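Local coordinates for conserved hypothetical protein (Agrobacterium tumefaciens, PDB 2FEX) that is of unknown function but belongs to the DJ-1/PfpI family, a diverse group with the alpha/beta fold of class I glutamine amidotransferases, at residues 33-38 with 57-62; 4-9 with 18-23; 95-100 with 105-110. All blocks are in the same frame, centred on the assembly; numbering follows the deposited sequence.

Contact 1: residues 33-38 with 57-62; sequences VHATPD and DALDPV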
ATOM      1  N   VAL A  33      -9.661  11.310  -5.945  1.00 14.46           N
ATOM      2  CA  VAL A  33     -10.926  10.733  -6.397  1.00 15.44           C
ATOM      3  C   VAL A  33     -10.649   9.272  -6.771  1.00 15.41           C
ATOM      4  O   VAL A  33      -9.906   9.015  -7.695  1.00 15.56           O
ATOM      5  CB  VAL A  33     -11.435  11.475  -7.653  1.00 15.16           C
ATOM      6  CG1 VAL A  33     -12.749  10.849  -8.195  1.00 17.38           C
ATOM      7  CG2 VAL A  33     -11.606  12.993  -7.312  1.00 18.94           C
ATOM      8  N   HIS A  34     -11.297   8.331  -6.087  1.00 12.79           N
ATOM      9  CA  HIS A  34     -11.144   6.935  -6.446  1.00 11.78           C
ATOM     10  C   HIS A  34     -12.330   6.552  -7.339  1.00 12.79           C
ATOM     11  O   HIS A  34     -13.484   6.893  -7.032  1.00 12.90           O
ATOM     12  CB  HIS A  34     -11.129   6.020  -5.195  1.00 13.89           C
ATOM     13  CG  HIS A  34      -9.798   6.033  -4.510  1.00 12.23           C
ATOM     14  ND1 HIS A  34      -9.580   6.791  -3.381  1.00 15.35           N
ATOM     15  CD2 HIS A  34      -8.635   5.398  -4.788  1.00 14.24           C
ATOM     16  CE1 HIS A  34      -8.319   6.642  -3.004  1.00 16.71           C
ATOM     17  NE2 HIS A  34      -7.718   5.801  -3.835  1.00 15.45           N
ATOM     18  N   ALA A  35     -12.023   5.831  -8.393  1.00 11.92           N
ATOM     19  CA  ALA A  35     -13.045   5.377  -9.361  1.00 11.14           C
ATOM     20  C   ALA A  35     -12.915   3.892  -9.673  1.00 12.33           C
ATOM     21  O   ALA A  35     -11.827   3.330  -9.578  1.00 12.32           O
ATOM     22  CB  ALA A  35     -12.914   6.230 -10.679  1.00 13.16           C
ATOM     23  N   THR A  36     -14.031   3.239 -10.024  1.00 12.11           N
ATOM     24  CA  THR A  36     -14.001   1.860 -10.530  1.00 11.99           C
ATOM     25  C   THR A  36     -14.758   1.914 -11.880  1.00 12.74           C
ATOM     26  O   THR A  36     -15.511   2.868 -12.169  1.00 13.85           O
ATOM     27  CB  THR A  36     -14.712   0.878  -9.561  1.00 11.11           C
ATOM     28  OG1 THR A  36     -16.113   1.323  -9.411  1.00 11.99           O
ATOM     29  CG2 THR A  36     -14.004   0.836  -8.174  1.00 11.26           C
ATOM     30  N   PRO A  37     -14.599   0.872 -12.710  1.00 12.53           N
ATOM     31  CA  PRO A  37     -15.217   0.899 -14.054  1.00 13.84           C
ATOM     32  C   PRO A  37     -16.709   1.166 -13.994  1.00 15.18           C
ATOM     33  O   PRO A  37     -17.208   1.952 -14.798  1.00 16.34           O
ATOM     34  CB  PRO A  37     -14.889  -0.508 -14.603  1.00 14.28           C
ATOM     35  CG  PRO A  37     -13.511  -0.781 -14.003  1.00 13.52           C
ATOM     36  CD  PRO A  37     -13.679  -0.290 -12.526  1.00 13.73           C
ATOM     37  N   ASP A  38     -17.423   0.548 -13.058  1.00 14.03           N
ATOM     38  CA  ASP A  38     -18.904   0.728 -12.997  1.00 15.11           C
ATOM     39  C   ASP A  38     -19.363   1.632 -11.836  1.00 14.22           C
ATOM     40  O   ASP A  38     -20.584   1.868 -11.674  1.00 16.17           O
ATOM     41  CB  ASP A  38     -19.632  -0.624 -12.953  1.00 15.82           C
ATOM     42  CG  ASP A  38     -19.382  -1.434 -11.675  1.00 16.52           C
ATOM     43  OD1 ASP A  38     -18.648  -0.948 -10.771  1.00 16.72           O
ATOM     44  OD2 ASP A  38     -19.888  -2.598 -11.635  1.00 17.62           O
ATOM     45  N   ASP A  57     -16.472   6.556 -16.235  1.00 14.27           N
ATOM     46  CA  ASP A  57     -17.079   7.364 -17.270  0.50 15.28           C
ATOM     47  C   ASP A  57     -17.443   8.763 -16.730  1.00 16.15           C
ATOM     48  O   ASP A  57     -17.725   9.656 -17.523  1.00 18.34           O
ATOM     49  CB  ASP A  57     -18.318   6.661 -17.808  0.50 16.19           C
ATOM     50  CG  ASP A  57     -19.314   6.360 -16.701  0.50 16.90           C
ATOM     51  OD1 ASP A  57     -19.096   5.387 -15.937  0.50 19.60           O
ATOM     52  OD2 ASP A  57     -20.270   7.127 -16.550  0.50 24.21           O
ATOM     53  N   ALA A  58     -17.404   8.946 -15.414  1.00 15.07           N
ATOM     54  CA  ALA A  58     -17.668  10.262 -14.848  1.00 16.53           C
ATOM     55  C   ALA A  58     -16.395  11.084 -14.612  1.00 17.68           C
ATOM     56  O   ALA A  58     -16.486  12.257 -14.162  1.00 21.04           O
ATOM     57  CB  ALA A  58     -18.436  10.134 -13.510  1.00 18.56           C
ATOM     58  N   LEU A  59     -15.231  10.506 -14.869  1.00 15.72           N
ATOM     59  CA  LEU A  59     -13.995  11.256 -14.634  1.00 14.42           C
ATOM     60  C   LEU A  59     -13.825  12.297 -15.754  1.00 15.81           C
ATOM     61  O   LEU A  59     -13.769  11.927 -16.953  1.00 17.12           O
ATOM     62  CB  LEU A  59     -12.798  10.290 -14.627  1.00 14.88           C
ATOM     63  CG  LEU A  59     -12.806   9.260 -13.498  1.00 10.77           C
ATOM     64  CD1 LEU A  59     -11.605   8.333 -13.682  1.00 12.27           C
ATOM     65  CD2 LEU A  59     -12.670  10.008 -12.092  1.00 14.76           C
ATOM     66  N   ASP A  60     -13.729  13.578 -15.382  1.00 16.52           N
ATOM     67  CA  ASP A  60     -13.663  14.637 -16.375  1.00 17.55           C
ATOM     68  C   ASP A  60     -12.319  15.380 -16.185  1.00 18.22           C
ATOM     69  O   ASP A  60     -12.061  15.945 -15.111  1.00 18.01           O
ATOM     70  CB  ASP A  60     -14.863  15.554 -16.181  1.00 18.60           C
ATOM     71  CG  ASP A  60     -14.986  16.577 -17.257  1.00 22.47           C
ATOM     72  OD1 ASP A  60     -13.936  16.902 -17.867  1.00 21.05           O
ATOM     73  OD2 ASP A  60     -16.135  17.083 -17.452  1.00 22.23           O
ATOM     74  N   PRO A  61     -11.471  15.344 -17.211  1.00 19.08           N
ATOM     75  CA  PRO A  61     -10.139  15.976 -17.079  1.00 19.41           C
ATOM     76  C   PRO A  61     -10.203  17.504 -16.947  1.00 21.47           C
ATOM     77  O   PRO A  61      -9.206  18.134 -16.589  1.00 21.10           O
ATOM     78  CB  PRO A  61      -9.394  15.510 -18.342  1.00 20.74           C
ATOM     79  CG  PRO A  61     -10.536  15.414 -19.379  1.00 19.66           C
ATOM     80  CD  PRO A  61     -11.652  14.762 -18.549  1.00 18.93           C
ATOM     81  N   VAL A  62     -11.357  18.139 -17.208  1.00 22.07           N
ATOM     82  CA  VAL A  62     -11.472  19.576 -16.973  0.50 23.80           C
ATOM     83  C   VAL A  62     -11.124  19.881 -15.508  1.00 24.87           C
ATOM     84  O   VAL A  62     -10.502  20.902 -15.218  1.00 24.84           O
ATOM     85  CB  VAL A  62     -12.893  20.092 -17.391  0.50 24.61           C
ATOM     86  CG1 VAL A  62     -13.138  21.533 -16.941  0.50 23.90           C
ATOM     87  CG2 VAL A  62     -13.048  19.947 -18.877  0.50 24.71           C
TER
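Strand 31-36 is an inner strand of the central sheet, and L59 from the loop after strand 54-55 lies on its V33 and A35. Across these two segments the contact is apolar, methyl against methyl. The two methyls of L59 divide the work. CD1 of L59 comes to 3.9 Å from A35 CB. CD2 of L59 lies 4.0 Å from A35 CB and also 4.0 Å from V33 CG1. A35 CB thus meets both arms of the fork, while V33 touches one. The side chains of V33 and L59 run past each other in opposite directions. CG of L59 sits beside its own backbone N (chi1 -64°), and the fork reaches the strand. L59 also packs on A5 and T54 of the flanking strands and on L86 and F90 of helix 84-92. L59 thus lies between the sheet and helix 84-92. H34 turns away from the loop and packs on G46 of the second subunit.

P37 O and D57 OD1 come only to 4.1 Å, in one of two modelled conformers of D57. In that conformer D57 OD1 is hydrogen-bonded to S55 OG. A loop leucine placed between strand and helix in this way fits the alpha/beta/alpha sandwich of the DJ-1/PfpI fold.

Contact 2: residues 4-9 with 18-23; sequences IAIALA and ALLAAA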
ATOM      1  N   ILE A   4      -6.366  14.242  -8.114  1.00 15.91           N
ATOM      2  CA  ILE A   4      -5.800  13.114  -8.827  1.00 13.62           C
ATOM      3  C   ILE A   4      -6.877  12.051  -8.806  1.00 14.38           C
ATOM      4  O   ILE A   4      -7.395  11.733  -7.724  1.00 14.20           O
ATOM      5  CB  ILE A   4      -4.546  12.559  -8.103  1.00 13.56           C
ATOM      6  CG1 ILE A   4      -3.401  13.643  -8.093  1.00 14.36           C
ATOM      7  CG2 ILE A   4      -4.069  11.199  -8.721  1.00 14.09           C
ATOM      8  CD1 ILE A   4      -2.100  13.147  -7.322  1.00 15.61           C
ATOM      9  N   ALA A   5      -7.169  11.457  -9.958  1.00 14.15           N
ATOM     10  CA  ALA A   5      -8.081  10.319 -10.033  1.00 13.37           C
ATOM     11  C   ALA A   5      -7.245   9.041  -9.998  1.00 12.66           C
ATOM     12  O   ALA A   5      -6.243   8.892 -10.746  1.00 13.93           O
ATOM     13  CB  ALA A   5      -8.861  10.360 -11.361  1.00 13.59           C
ATOM     14  N   ILE A   6      -7.686   8.107  -9.171  1.00 11.95           N
ATOM     15  CA  ILE A   6      -7.009   6.812  -9.077  1.00 10.93           C
ATOM     16  C   ILE A   6      -8.020   5.771  -9.555  1.00 11.27           C
ATOM     17  O   ILE A   6      -9.111   5.603  -8.967  1.00 11.61           O
ATOM     18  CB  ILE A   6      -6.528   6.508  -7.628  1.00 11.45           C
ATOM     19  CG1 ILE A   6      -5.445   7.590  -7.299  1.00 11.05           C
ATOM     20  CG2 ILE A   6      -5.990   5.047  -7.601  1.00 12.88           C
ATOM     21  CD1 ILE A   6      -4.811   7.363  -5.943  1.00 13.59           C
ATOM     22  N   ALA A   7      -7.677   5.114 -10.666  1.00 11.91           N
ATOM     23  CA  ALA A   7      -8.621   4.209 -11.326  1.00 11.32           C
ATOM     24  C   ALA A   7      -8.405   2.791 -10.786  1.00 12.16           C
ATOM     25  O   ALA A   7      -7.538   2.044 -11.282  1.00 11.98           O
ATOM     26  CB  ALA A   7      -8.399   4.231 -12.892  1.00 13.15           C
ATOM     27  N   LEU A   8      -9.199   2.444  -9.776  1.00 10.47           N
ATOM     28  CA  LEU A   8      -9.182   1.093  -9.187  1.00 10.07           C
ATOM     29  C   LEU A   8      -9.919   0.103 -10.063  1.00 11.23           C
ATOM     30  O   LEU A   8     -10.625   0.465 -11.041  1.00 13.24           O
ATOM     31  CB  LEU A   8      -9.903   1.140  -7.802  1.00 10.73           C
ATOM     32  CG  LEU A   8      -9.286   2.120  -6.769  1.00 10.07           C
ATOM     33  CD1 LEU A   8     -10.143   2.131  -5.456  1.00 11.16           C
ATOM     34  CD2 LEU A   8      -7.731   1.833  -6.475  1.00 11.75           C
ATOM     35  N   ALA A   9      -9.775  -1.162  -9.692  1.00 10.93           N
ATOM     36  CA  ALA A   9     -10.490  -2.247 -10.376  1.00 12.29           C
ATOM     37  C   ALA A   9     -10.463  -3.403  -9.444  1.00 12.08           C
ATOM     38  O   ALA A   9      -9.681  -3.434  -8.446  1.00 12.14           O
ATOM     39  CB  ALA A   9      -9.769  -2.578 -11.684  1.00 13.12           C
ATOM     40  N   ALA A  18      -0.818   3.165  -2.995  1.00 13.82           N
ATOM     41  CA  ALA A  18      -1.003   3.479  -1.588  1.00 13.33           C
ATOM     42  C   ALA A  18      -0.182   4.643  -1.056  1.00 13.32           C
ATOM     43  O   ALA A  18      -0.693   5.581  -0.404  1.00 13.84           O
ATOM     44  CB  ALA A  18      -0.655   2.176  -0.740  1.00 12.49           C
ATOM     45  N   LEU A  19       1.119   4.579  -1.302  1.00 13.25           N
ATOM     46  CA  LEU A  19       1.982   5.673  -0.860  1.00 14.77           C
ATOM     47  C   LEU A  19       1.606   7.025  -1.516  1.00 14.15           C
ATOM     48  O   LEU A  19       1.554   8.046  -0.834  1.00 15.82           O
ATOM     49  CB  LEU A  19       3.435   5.268  -1.112  1.00 15.89           C
ATOM     50  CG  LEU A  19       4.407   6.320  -0.644  1.00 19.07           C
ATOM     51  CD1 LEU A  19       4.267   6.560   0.929  1.00 19.04           C
ATOM     52  CD2 LEU A  19       5.834   5.761  -0.930  1.00 20.03           C
ATOM     53  N   LEU A  20       1.350   6.999  -2.830  1.00 13.84           N
ATOM     54  CA  LEU A  20       0.969   8.220  -3.518  0.50 14.28           C
ATOM     55  C   LEU A  20      -0.304   8.801  -2.910  1.00 14.37           C
ATOM     56  O   LEU A  20      -0.329  10.006  -2.603  1.00 14.66           O
ATOM     57  CB  LEU A  20       0.755   7.991  -5.012  0.50 14.31           C
ATOM     58  CG  LEU A  20       0.142   9.281  -5.580  0.50 13.99           C
ATOM     59  CD1 LEU A  20       1.214  10.316  -5.819  0.50 10.41           C
ATOM     60  CD2 LEU A  20      -0.762   9.058  -6.792  0.50 15.76           C
ATOM     61  N   ALA A  21      -1.350   7.981  -2.788  1.00 13.31           N
ATOM     62  CA  ALA A  21      -2.614   8.530  -2.294  1.00 12.59           C
ATOM     63  C   ALA A  21      -2.473   9.040  -0.872  1.00 13.75           C
ATOM     64  O   ALA A  21      -2.933  10.139  -0.539  1.00 12.50           O
ATOM     65  CB  ALA A  21      -3.734   7.475  -2.387  1.00 13.01           C
ATOM     66  N   ALA A  22      -1.827   8.238  -0.008  1.00 13.00           N
ATOM     67  CA  ALA A  22      -1.750   8.625   1.410  1.00 13.99           C
ATOM     68  C   ALA A  22      -0.944   9.921   1.590  1.00 14.52           C
ATOM     69  O   ALA A  22      -1.343  10.799   2.367  1.00 15.25           O
ATOM     70  CB  ALA A  22      -1.103   7.490   2.200  1.00 14.36           C
ATOM     71  N   ALA A  23       0.212  10.031   0.912  1.00 14.50           N
ATOM     72  CA  ALA A  23       1.076  11.216   1.081  1.00 17.51           C
ATOM     73  C   ALA A  23       0.409  12.442   0.455  1.00 16.36           C
ATOM     74  O   ALA A  23       0.341  13.495   1.087  1.00 17.46           O
ATOM     75  CB  ALA A  23       2.427  10.970   0.432  1.00 17.61           C
TER
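No ring or other flat side chain takes part where I4 and I6 meet L20 and A21. I4 and I6 project from the same side of strand 3-7, and L20 and A21 of helix 18-27 pack against them. CD1 of I6 makes the closest approach, 3.7 Å from A21 CB. It reaches the helix because CG1 stands anti to the carbonyl carbon (chi1 -65°) and the chain then runs on extended (chi2 -176°). CG2 of I6 turns the other way, opposite the backbone N. L20 stands further off but spans both isoleucine ends. Its CD2 lies 4.3 Å from I4 CD1 and 4.5 Å from I6 CD1. L20 was modelled in two conformers, so these two values hold for one of them.

Strand and helix are the first two elements of a beta-alpha-beta unit completed by strand 31-36. The axes of the short segments come within 10.7 Å and run roughly antiparallel, at 147°. Around the contact, I32 packs on both isoleucines and V68 touches I4 and L20. A162, I165 and L166 of helix 158-168 lie against L20. Helix 18-27 also faces the second subunit: L19 packs on W15 of that subunit, and A18 and A22 pack on its D14.

Contact 3: residues 95-100 with 105-110; sequences RLVAGI and SALGGT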
ATOM      1  N   ARG A  95      -3.375  16.144 -19.585  1.00 18.38           N
ATOM      2  CA  ARG A  95      -3.224  15.735 -18.204  1.00 16.13           C
ATOM      3  C   ARG A  95      -2.259  14.558 -18.093  1.00 15.77           C
ATOM      4  O   ARG A  95      -2.265  13.640 -18.932  1.00 15.70           O
ATOM      5  CB  ARG A  95      -4.565  15.276 -17.584  1.00 16.36           C
ATOM      6  CG  ARG A  95      -5.675  16.289 -17.630  1.00 16.43           C
ATOM      7  CD  ARG A  95      -5.232  17.591 -16.967  1.00 18.70           C
ATOM      8  NE  ARG A  95      -6.399  18.396 -16.703  1.00 19.07           N
ATOM      9  CZ  ARG A  95      -6.331  19.618 -16.199  1.00 27.98           C
ATOM     10  NH1 ARG A  95      -5.131  20.181 -15.946  1.00 29.40           N
ATOM     11  NH2 ARG A  95      -7.448  20.297 -15.986  1.00 30.40           N
ATOM     12  N   LEU A  96      -1.507  14.560 -16.991  1.00 15.17           N
ATOM     13  CA  LEU A  96      -0.644  13.426 -16.636  1.00 15.04           C
ATOM     14  C   LEU A  96      -1.430  12.115 -16.646  1.00 16.02           C
ATOM     15  O   LEU A  96      -2.521  12.069 -16.070  1.00 15.05           O
ATOM     16  CB  LEU A  96      -0.134  13.639 -15.191  1.00 15.41           C
ATOM     17  CG  LEU A  96       0.643  12.498 -14.544  1.00 17.25           C
ATOM     18  CD1 LEU A  96       1.904  12.232 -15.417  1.00 21.44           C
ATOM     19  CD2 LEU A  96       1.066  12.928 -13.119  1.00 18.41           C
ATOM     20  N   VAL A  97      -0.880  11.081 -17.279  1.00 14.11           N
ATOM     21  CA  VAL A  97      -1.466   9.719 -17.175  1.00 13.73           C
ATOM     22  C   VAL A  97      -0.352   8.814 -16.611  1.00 13.78           C
ATOM     23  O   VAL A  97       0.758   8.887 -17.131  1.00 13.57           O
ATOM     24  CB  VAL A  97      -1.981   9.196 -18.523  1.00 15.71           C
ATOM     25  CG1 VAL A  97      -2.392   7.733 -18.398  1.00 16.81           C
ATOM     26  CG2 VAL A  97      -3.194  10.034 -18.922  1.00 15.79           C
ATOM     27  N   ALA A  98      -0.615   8.033 -15.559  1.00 13.04           N
ATOM     28  CA  ALA A  98       0.478   7.265 -14.897  1.00 12.37           C
ATOM     29  C   ALA A  98      -0.066   5.846 -14.773  1.00 13.25           C
ATOM     30  O   ALA A  98      -1.248   5.648 -14.352  1.00 14.20           O
ATOM     31  CB  ALA A  98       0.761   7.797 -13.508  1.00 13.13           C
ATOM     32  N   GLY A  99       0.777   4.866 -15.085  1.00 12.79           N
ATOM     33  CA  GLY A  99       0.372   3.465 -14.950  1.00 11.87           C
ATOM     34  C   GLY A  99       1.533   2.659 -14.422  1.00 12.73           C
ATOM     35  O   GLY A  99       2.672   2.857 -14.846  1.00 12.89           O
ATOM     36  N   ILE A 100       1.209   1.754 -13.490  1.00 10.74           N
ATOM     37  CA  ILE A 100       2.235   0.904 -12.859  1.00 11.51           C
ATOM     38  C   ILE A 100       1.894  -0.581 -13.071  1.00 13.31           C
ATOM     39  O   ILE A 100       0.671  -1.012 -13.126  1.00 13.51           O
ATOM     40  CB  ILE A 100       2.389   1.312 -11.374  1.00 11.86           C
ATOM     41  CG1 ILE A 100       3.390   0.379 -10.660  1.00 11.81           C
ATOM     42  CG2 ILE A 100       0.986   1.251 -10.658  1.00 10.61           C
ATOM     43  CD1 ILE A 100       3.889   1.009  -9.294  1.00 12.15           C
ATOM     44  N   SER A 105       1.510  -1.874 -18.935  1.00 12.49           N
ATOM     45  CA  SER A 105       1.372  -2.575 -20.229  1.00 13.06           C
ATOM     46  C   SER A 105      -0.005  -2.259 -20.848  1.00 13.20           C
ATOM     47  O   SER A 105      -0.104  -2.096 -22.059  1.00 14.56           O
ATOM     48  CB  SER A 105       1.554  -4.079 -20.013  1.00 13.44           C
ATOM     49  OG  SER A 105       2.915  -4.329 -19.578  1.00 13.57           O
ATOM     50  N   ALA A 106      -1.037  -2.157 -20.014  1.00 13.59           N
ATOM     51  CA  ALA A 106      -2.325  -1.727 -20.543  1.00 14.93           C
ATOM     52  C   ALA A 106      -2.239  -0.344 -21.206  1.00 13.78           C
ATOM     53  O   ALA A 106      -2.838  -0.148 -22.298  1.00 15.02           O
ATOM     54  CB  ALA A 106      -3.396  -1.769 -19.424  1.00 14.46           C
ATOM     55  N   LEU A 107      -1.482   0.609 -20.606  1.00 14.74           N
ATOM     56  CA  LEU A 107      -1.267   1.911 -21.257  1.00 13.84           C
ATOM     57  C   LEU A 107      -0.561   1.728 -22.602  1.00 14.71           C
ATOM     58  O   LEU A 107      -0.919   2.366 -23.571  1.00 15.80           O
ATOM     59  CB  LEU A 107      -0.420   2.830 -20.390  1.00 14.56           C
ATOM     60  CG  LEU A 107      -1.123   3.388 -19.161  1.00 16.25           C
ATOM     61  CD1 LEU A 107      -0.165   4.385 -18.546  1.00 14.56           C
ATOM     62  CD2 LEU A 107      -2.472   4.128 -19.559  1.00 16.27           C
ATOM     63  N   GLY A 108       0.431   0.838 -22.657  1.00 14.38           N
ATOM     64  CA  GLY A 108       1.061   0.549 -23.957  1.00 15.30           C
ATOM     65  C   GLY A 108       0.015   0.127 -24.991  1.00 15.11           C
ATOM     66  O   GLY A 108       0.115   0.447 -26.168  1.00 16.75           O
ATOM     67  N   GLY A 109      -1.020  -0.586 -24.549  1.00 15.31           N
ATOM     68  CA  GLY A 109      -2.080  -1.068 -25.482  1.00 17.19           C
ATOM     69  C   GLY A 109      -2.995   0.047 -26.020  1.00 17.83           C
ATOM     70  O   GLY A 109      -3.675  -0.139 -27.040  1.00 19.53           O
ATOM     71  N   THR A 110      -2.985   1.209 -25.353  1.00 16.21           N
ATOM     72  CA  THR A 110      -3.681   2.414 -25.866  1.00 18.04           C
ATOM     73  C   THR A 110      -2.887   3.193 -26.897  1.00 18.68           C
ATOM     74  O   THR A 110      -3.427   4.164 -27.486  1.00 21.07           O
ATOM     75  CB  THR A 110      -4.041   3.420 -24.729  1.00 15.97           C
ATOM     76  OG1 THR A 110      -2.827   4.080 -24.274  1.00 16.58           O
ATOM     77  CG2 THR A 110      -4.812   2.707 -23.587  1.00 17.69           C
TER
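L107 of helix 102-109 points its CB at strand 96-100, packing helix on sheet in the alpha/beta sandwich. From CB the chain passes to CG, on the backbone N side of the residue (chi1 -72°). The contacts are made by the two methyls beyond it. CD1 of L107 goes to the strand backbone, 3.6 Å from G99 N and 3.8 Å from G99 CA. G99 has no side chain, so the methyl lies close on the main chain. CD1 of L107 is also 4.0 Å from V97 CG1. CD2 of L107 turns to V97 as well and stops 3.8 Å from the same CG1. The side chains of V97 and L107 cross obliquely there. V87 of helix 84-92 and V112 also touch L107.

The strand-to-helix turn between these segments fits a nucleophile elbow, as in DJ-1 relatives, and G99 would be its leading glycine. Further along, L107 O receives two donors from T110, whose OG1 is also hydrogen-bonded with V112 N. T110 N binds L107 O at 3.0 Å. T110 OG1 binds L107 O at 2.7 Å, in the carbonyl plane and on a lone pair, with a C=O...OG1 angle of 140°.

Overall arrangement
All three contacts reach one mixed beta-sheet of the DJ-1/PfpI fold. They come in series along the chain: contact 2, then contact 1, then contact 3. Their centres are about 13 Å apart for contacts 1 and 2, and about 15 Å for the other two pairs. Contacts 1 and 2 sit on neighbouring strands, 31-36 and 3-7, probably joined by the backbone bonds V33 O to I6 N and A35 O to L8 N. Contact 1 probably also ties to contact 3, from R95 NE to P61 O. Contacts 2 and 3 do not touch. Together they join helices and a loop to the strands, from the helix at the dimer interface to the turn that fits a nucleophile elbow.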